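Local coordinates for protein phosphoacetylglucosamine mutase (Aspergillus lentulus, PDB 5O9X) that interconverts N-acetylglucosamine 6-phosphate and N-acetylglucosamine 1-phosphate, and is held here in complex with glucose 1,6-bisphosphate, at residues T97-A102 and G108-E113; P186-Y191 and G222-E227. The protein carries 1 engineered substitution. One frame throughout, in Å; residues are numbered along the deposited sequence.

Contact 1: residues T97-A102 and G108-E113; sequences TKLANA and GDVYDE
Val110 projects from helix 107-118 toward helix 91-101, and its two methyls divide the work. CG1, anti to the backbone N (chi1 175°), lies 3.7 Å from Lys98 CD and 3.8 Å from Leu99 CD2, so one methyl meets both the aliphatic part of the lysine and a leucine branch. The other, Val110 CG2, is 3.7 Å from CB of Ala102, the residue that first leaves helical geometry after helix 91-101. The Leu99 and Val110 side chains run antiparallel alongside each other; CD2 makes the contact with Val110, and the Leu99 side chain also packs on Ala45 and Leu49 of helix 40-56, while Tyr111 reaches Thr51 and Leu52 of that same helix. The Lys98 chain first runs out over the valine and then bends at chi3 (-78°) and chi4, which brings Lys98 NZ to 2.9 Å from Glu113 OE2. This salt-bridge hydrogen bond meets OE2 nearly along its C-O axis, and the extended glutamate chain crosses the lysine at about a right angle. The axes of helical segments 97-101 and 108-113 come within 9.7 Å, with 164° between their N-to-C directions. Near-antiparallel directions and only five intervening residues define an antiparallel helical hairpin, here part of the alpha/beta/alpha domain I of the phosphohexomutase fold.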
loop_
_atom_site.group_PDB
_atom_site.type_symbol
_atom_site.label_atom_id
_atom_site.label_comp_id
_atom_site.label_asym_id
_atom_site.label_seq_id
_atom_site.Cartn_x
_atom_site.Cartn_y
_atom_site.Cartn_z
ATOM N N THR A 97 -4.964 -18.231 -8.832
ATOM C CA THR A 97 -4.109 -18.443 -9.989
ATOM C C THR A 97 -4.567 -19.685 -10.766
ATOM O O THR A 97 -4.466 -19.733 -12.002
ATOM C CB THR A 97 -2.649 -18.582 -9.513
ATOM O OG1 THR A 97 -2.286 -17.410 -8.812
ATOM C CG2 THR A 97 -1.655 -18.843 -10.631
ATOM N N LYS A 98 -5.150 -20.662 -10.050
ATOM C CA LYS A 98 -5.653 -21.861 -10.744
ATOM C C LYS A 98 -6.891 -21.459 -11.550
ATOM O O LYS A 98 -7.020 -21.831 -12.705
ATOM C CB LYS A 98 -5.968 -22.926 -9.696
ATOM C CG LYS A 98 -6.490 -24.248 -10.256
ATOM C CD LYS A 98 -7.253 -25.016 -9.173
ATOM C CE LYS A 98 -6.331 -25.730 -8.186
ATOM N NZ LYS A 98 -6.045 -27.102 -8.687
ATOM N N LEU A 99 -7.806 -20.685 -10.960
ATOM C CA LEU A 99 -8.962 -20.268 -11.719
ATOM C C LEU A 99 -8.561 -19.397 -12.915
ATOM O O LEU A 99 -9.106 -19.550 -14.020
ATOM C CB LEU A 99 -10.003 -19.535 -10.852
ATOM C CG LEU A 99 -10.860 -20.363 -9.913
ATOM C CD1 LEU A 99 -11.464 -19.478 -8.822
ATOM C CD2 LEU A 99 -11.956 -21.083 -10.726
ATOM N N ALA A 100 -7.586 -18.517 -12.702
ATOM C CA ALA A 100 -7.188 -17.572 -13.774
ATOM C C ALA A 100 -6.481 -18.284 -14.925
ATOM O O ALA A 100 -6.516 -17.815 -16.069
ATOM C CB ALA A 100 -6.299 -16.480 -13.210
ATOM N N ASN A 101 -5.813 -19.409 -14.623
ATOM C CA ASN A 101 -5.116 -20.174 -15.663
ATOM C C ASN A 101 -5.933 -21.351 -16.271
ATOM O O ASN A 101 -5.488 -21.979 -17.238
ATOM C CB ASN A 101 -3.721 -20.601 -15.193
ATOM C CG ASN A 101 -2.797 -19.397 -15.017
ATOM O OD1 ASN A 101 -2.370 -19.088 -13.905
ATOM N ND2 ASN A 101 -2.535 -18.683 -16.097
ATOM N N ALA A 102 -7.116 -21.616 -15.721
ATOM C CA ALA A 102 -8.013 -22.652 -16.262
ATOM C C ALA A 102 -8.451 -22.297 -17.678
ATOM O O ALA A 102 -8.866 -21.125 -17.921
ATOM C CB ALA A 102 -9.243 -22.774 -15.401
ATOM N N GLY A 108 -15.750 -24.024 -14.958
ATOM C CA GLY A 108 -16.809 -24.724 -14.170
ATOM C C GLY A 108 -16.309 -25.919 -13.316
ATOM O O GLY A 108 -16.685 -26.091 -12.126
ATOM N N ASP A 109 -15.469 -26.742 -13.930
ATOM C CA ASP A 109 -14.877 -27.913 -13.279
ATOM C C ASP A 109 -13.847 -27.506 -12.262
ATOM O O ASP A 109 -13.838 -28.026 -11.132
ATOM C CB ASP A 109 -14.265 -28.866 -14.326
ATOM C CG ASP A 109 -15.332 -29.449 -15.312
ATOM O OD1 ASP A 109 -16.553 -29.468 -15.003
ATOM O OD2 ASP A 109 -14.954 -29.868 -16.421
ATOM N N VAL A 110 -12.981 -26.539 -12.631
ATOM C CA VAL A 110 -12.026 -26.000 -11.675
ATOM C C VAL A 110 -12.755 -25.447 -10.460
ATOM O O VAL A 110 -12.352 -25.711 -9.335
ATOM C CB VAL A 110 -11.062 -25.008 -12.353
ATOM C CG1 VAL A 110 -10.148 -24.346 -11.336
ATOM C CG2 VAL A 110 -10.227 -25.761 -13.394
ATOM N N TYR A 111 -13.864 -24.727 -10.683
ATOM C CA TYR A 111 -14.707 -24.204 -9.583
ATOM C C TYR A 111 -15.148 -25.329 -8.616
ATOM O O TYR A 111 -14.946 -25.227 -7.393
ATOM C CB TYR A 111 -15.925 -23.497 -10.164
ATOM C CG TYR A 111 -16.777 -22.657 -9.215
ATOM C CD1 TYR A 111 -18.113 -23.045 -8.892
ATOM C CD2 TYR A 111 -16.304 -21.421 -8.699
ATOM C CE1 TYR A 111 -18.920 -22.247 -8.066
ATOM C CE2 TYR A 111 -17.119 -20.630 -7.884
ATOM C CZ TYR A 111 -18.406 -21.040 -7.556
ATOM O OH TYR A 111 -19.185 -20.252 -6.752
ATOM N N ASP A 112 -15.751 -26.399 -9.149
ATOM C CA ASP A 112 -16.151 -27.561 -8.302
ATOM C C ASP A 112 -14.974 -28.262 -7.634
ATOM O O ASP A 112 -15.053 -28.648 -6.449
ATOM C CB ASP A 112 -17.005 -28.568 -9.085
ATOM C CG ASP A 112 -18.436 -28.092 -9.258
ATOM O OD1 ASP A 112 -19.051 -27.658 -8.232
ATOM O OD2 ASP A 112 -18.930 -28.147 -10.420
ATOM N N GLU A 113 -13.860 -28.364 -8.368
ATOM C CA GLU A 113 -12.647 -28.950 -7.832
ATOM C C GLU A 113 -12.262 -28.138 -6.586
ATOM O O GLU A 113 -11.963 -28.701 -5.512
ATOM C CB GLU A 113 -11.598 -28.881 -8.924
ATOM C CG GLU A 113 -10.313 -29.642 -8.741
ATOM C CD GLU A 113 -9.289 -29.283 -9.824
ATOM O OE1 GLU A 113 -9.633 -29.240 -11.049
ATOM O OE2 GLU A 113 -8.131 -29.031 -9.437
#

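Contact 2: residues P186-Y191 and G222-E227; sequences PTEQGY and GPKLRE. With GOL (glycerol), chain F.
Glu188 and Lys224 form a salt bridge between two helices of the alpha/beta domain II, with Lys224 NZ donating to Glu188 OE2 at 3.0 Å. The side chains cross at about a right angle, and the ammonium nitrogen approaches OE2 from above the carboxylate plane, 37° out of it. A glycerol, probably from the crystallisation liquor, spans the same pair: its O1 donates to Glu188 OE2, and its O2 accepts from Lys224 NZ at 2.9 Å. Its C1 also rests 3.7 Å from Glu227 CG, one helical turn beyond the lysine. Both charged ends have further partners, since Tyr192 OH hydrogen-bonds Glu188 OE2 and Lys224 NZ donates to Phe161 O; OE2 and NZ are thus each gripped by three polar atoms. The glutamate reaches across by an extended chain beyond CG, whereas Lys224 bends at chi2 (-53°) before straightening toward NZ. Further out, Tyr191 OH bonds to Asp427 OD2 and its ring meets Tyr169 edge-to-face, on the same helix as Glu188. That helix starts at Thr187, the N-cap, whose OG1 accepts from Gly190 N at 2.9 Å, with an N-H...O angle of 156°.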
loop_
_atom_site.group_PDB
_atom_site.type_symbol
_atom_site.label_atom_id
_atom_site.label_comp_id
_atom_site.label_asym_id
_atom_site.label_seq_id
_atom_site.Cartn_x
_atom_site.Cartn_y
_atom_site.Cartn_z
ATOM N N PRO A 186 -20.535 2.061 6.631
ATOM C CA PRO A 186 -19.856 1.465 5.439
ATOM C C PRO A 186 -20.113 2.228 4.161
ATOM O O PRO A 186 -20.528 1.671 3.151
ATOM C CB PRO A 186 -20.463 0.074 5.384
ATOM C CG PRO A 186 -21.884 0.275 5.909
ATOM C CD PRO A 186 -21.847 1.413 6.892
ATOM N N THR A 187 -19.867 3.539 4.197
ATOM C CA THR A 187 -20.096 4.402 3.070
ATOM C C THR A 187 -18.937 5.371 2.993
ATOM O O THR A 187 -18.152 5.591 3.966
ATOM C CB THR A 187 -21.359 5.267 3.250
ATOM O OG1 THR A 187 -21.098 6.099 4.387
ATOM C CG2 THR A 187 -22.657 4.383 3.523
ATOM N N GLU A 188 -18.853 5.992 1.841
ATOM C CA GLU A 188 -17.841 6.998 1.611
ATOM C C GLU A 188 -17.986 8.156 2.586
ATOM O O GLU A 188 -16.981 8.641 3.111
ATOM C CB GLU A 188 -17.990 7.451 0.151
ATOM C CG GLU A 188 -16.736 7.979 -0.403
ATOM C CD GLU A 188 -16.847 8.335 -1.870
ATOM O OE1 GLU A 188 -17.351 7.482 -2.650
ATOM O OE2 GLU A 188 -16.474 9.489 -2.172
ATOM N N GLN A 189 -19.242 8.624 2.830
ATOM C CA GLN A 189 -19.441 9.650 3.916
ATOM C C GLN A 189 -18.915 9.163 5.272
ATOM O O GLN A 189 -18.354 9.946 6.019
ATOM C CB GLN A 189 -20.943 9.930 4.080
ATOM C CG GLN A 189 -21.272 11.059 5.059
ATOM C CD GLN A 189 -22.773 11.459 5.024
ATOM O OE1 GLN A 189 -23.414 11.390 4.004
ATOM N NE2 GLN A 189 -23.299 11.884 6.147
ATOM N N GLY A 190 -19.160 7.875 5.637
ATOM C CA GLY A 190 -18.741 7.370 6.919
ATOM C C GLY A 190 -17.201 7.396 7.036
ATOM O O GLY A 190 -16.623 7.750 8.082
ATOM N N TYR A 191 -16.549 7.044 5.945
ATOM C CA TYR A 191 -15.036 7.141 5.873
ATOM C C TYR A 191 -14.539 8.570 6.174
ATOM O O TYR A 191 -13.678 8.751 7.049
ATOM C CB TYR A 191 -14.585 6.672 4.488
ATOM C CG TYR A 191 -13.120 6.896 4.170
ATOM C CD1 TYR A 191 -12.196 5.926 4.515
ATOM C CD2 TYR A 191 -12.669 8.099 3.541
ATOM C CE1 TYR A 191 -10.842 6.103 4.226
ATOM C CE2 TYR A 191 -11.294 8.317 3.307
ATOM C CZ TYR A 191 -10.410 7.327 3.641
ATOM O OH TYR A 191 -9.069 7.472 3.410
ATOM N N GLY A 222 -7.523 12.682 -5.781
ATOM C CA GLY A 222 -7.757 14.174 -5.918
ATOM C C GLY A 222 -9.181 14.588 -5.528
ATOM O O GLY A 222 -9.381 15.356 -4.523
ATOM N N PRO A 223 -10.187 14.004 -6.196
ATOM C CA PRO A 223 -11.597 14.315 -5.854
ATOM C C PRO A 223 -11.947 13.890 -4.421
ATOM O O PRO A 223 -12.707 14.554 -3.741
ATOM C CB PRO A 223 -12.425 13.467 -6.884
ATOM C CG PRO A 223 -11.445 13.346 -8.066
ATOM C CD PRO A 223 -10.026 13.370 -7.538
ATOM N N LYS A 224 -11.428 12.732 -3.962
ATOM C CA LYS A 224 -11.791 12.221 -2.643
ATOM C C LYS A 224 -11.124 13.077 -1.582
ATOM O O LYS A 224 -11.742 13.314 -0.513
ATOM C CB LYS A 224 -11.368 10.768 -2.401
ATOM C CG LYS A 224 -11.899 9.820 -3.449
ATOM C CD LYS A 224 -13.423 9.920 -3.660
ATOM C CE LYS A 224 -13.914 8.783 -4.595
ATOM N NZ LYS A 224 -15.343 8.936 -4.852
ATOM N N LEU A 225 -9.881 13.497 -1.841
ATOM C CA LEU A 225 -9.237 14.333 -0.789
ATOM C C LEU A 225 -10.008 15.676 -0.704
ATOM O O LEU A 225 -10.193 16.202 0.392
ATOM C CB LEU A 225 -7.766 14.633 -1.144
ATOM C CG LEU A 225 -7.018 15.636 -0.236
ATOM C CD1 LEU A 225 -7.029 15.058 1.169
ATOM C CD2 LEU A 225 -5.602 15.648 -0.787
ATOM N N ARG A 226 -10.373 16.282 -1.864
ATOM C CA ARG A 226 -11.184 17.526 -1.871
ATOM C C ARG A 226 -12.470 17.320 -1.077
ATOM O O ARG A 226 -12.880 18.221 -0.368
ATOM C CB ARG A 226 -11.528 17.914 -3.328
ATOM C CG ARG A 226 -12.515 19.121 -3.497
ATOM C CD ARG A 226 -12.967 19.281 -4.996
ATOM N NE ARG A 226 -11.726 19.495 -5.531
ATOM C CZ ARG A 226 -11.031 18.829 -6.432
ATOM N NH1 ARG A 226 -11.469 17.931 -7.318
ATOM N NH2 ARG A 226 -9.811 19.274 -6.459
ATOM N N GLU A 227 -13.115 16.158 -1.235
ATOM C CA GLU A 227 -14.323 15.839 -0.476
ATOM C C GLU A 227 -14.068 15.729 1.050
ATOM O O GLU A 227 -14.826 16.292 1.841
ATOM C CB GLU A 227 -14.974 14.539 -0.993
ATOM C CG GLU A 227 -16.429 14.242 -0.561
ATOM C CD GLU A 227 -17.480 15.321 -0.874
ATOM O OE1 GLU A 227 -17.266 16.200 -1.770
ATOM O OE2 GLU A 227 -18.543 15.319 -0.176
HETATM C C1 GOL F . -16.631 13.247 -4.136
HETATM O O1 GOL F . -17.209 12.093 -3.510
HETATM C C2 GOL F . -16.153 12.895 -5.544
HETATM O O2 GOL F . -16.341 11.494 -5.717
HETATM C C3 GOL F . -16.973 13.600 -6.617
HETATM O O3 GOL F . -18.362 13.525 -6.238
#

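In the fold
The two contacts lie in different alpha/beta domains and share no helix; their centres are 36 Å apart and their nearest atoms about 24 Å. Contact 1, about 28 Å from the chain centre, is partly buried: consecutive helices bury 247 Å² between the segments, chiefly apolar, with one ion pair at the margin. Contact 2, about 18 Å from the centre, is nevertheless a surface contact; its segments, separated by 30 residues, bury 105 Å² and touch directly through one ion pair. Each therefore has a lysine-glutamate bridge, but 97-102 and 108-113 add methyl packing beneath it, whereas 186-191 and 222-227 rely on polar partners, including a bound glycerol.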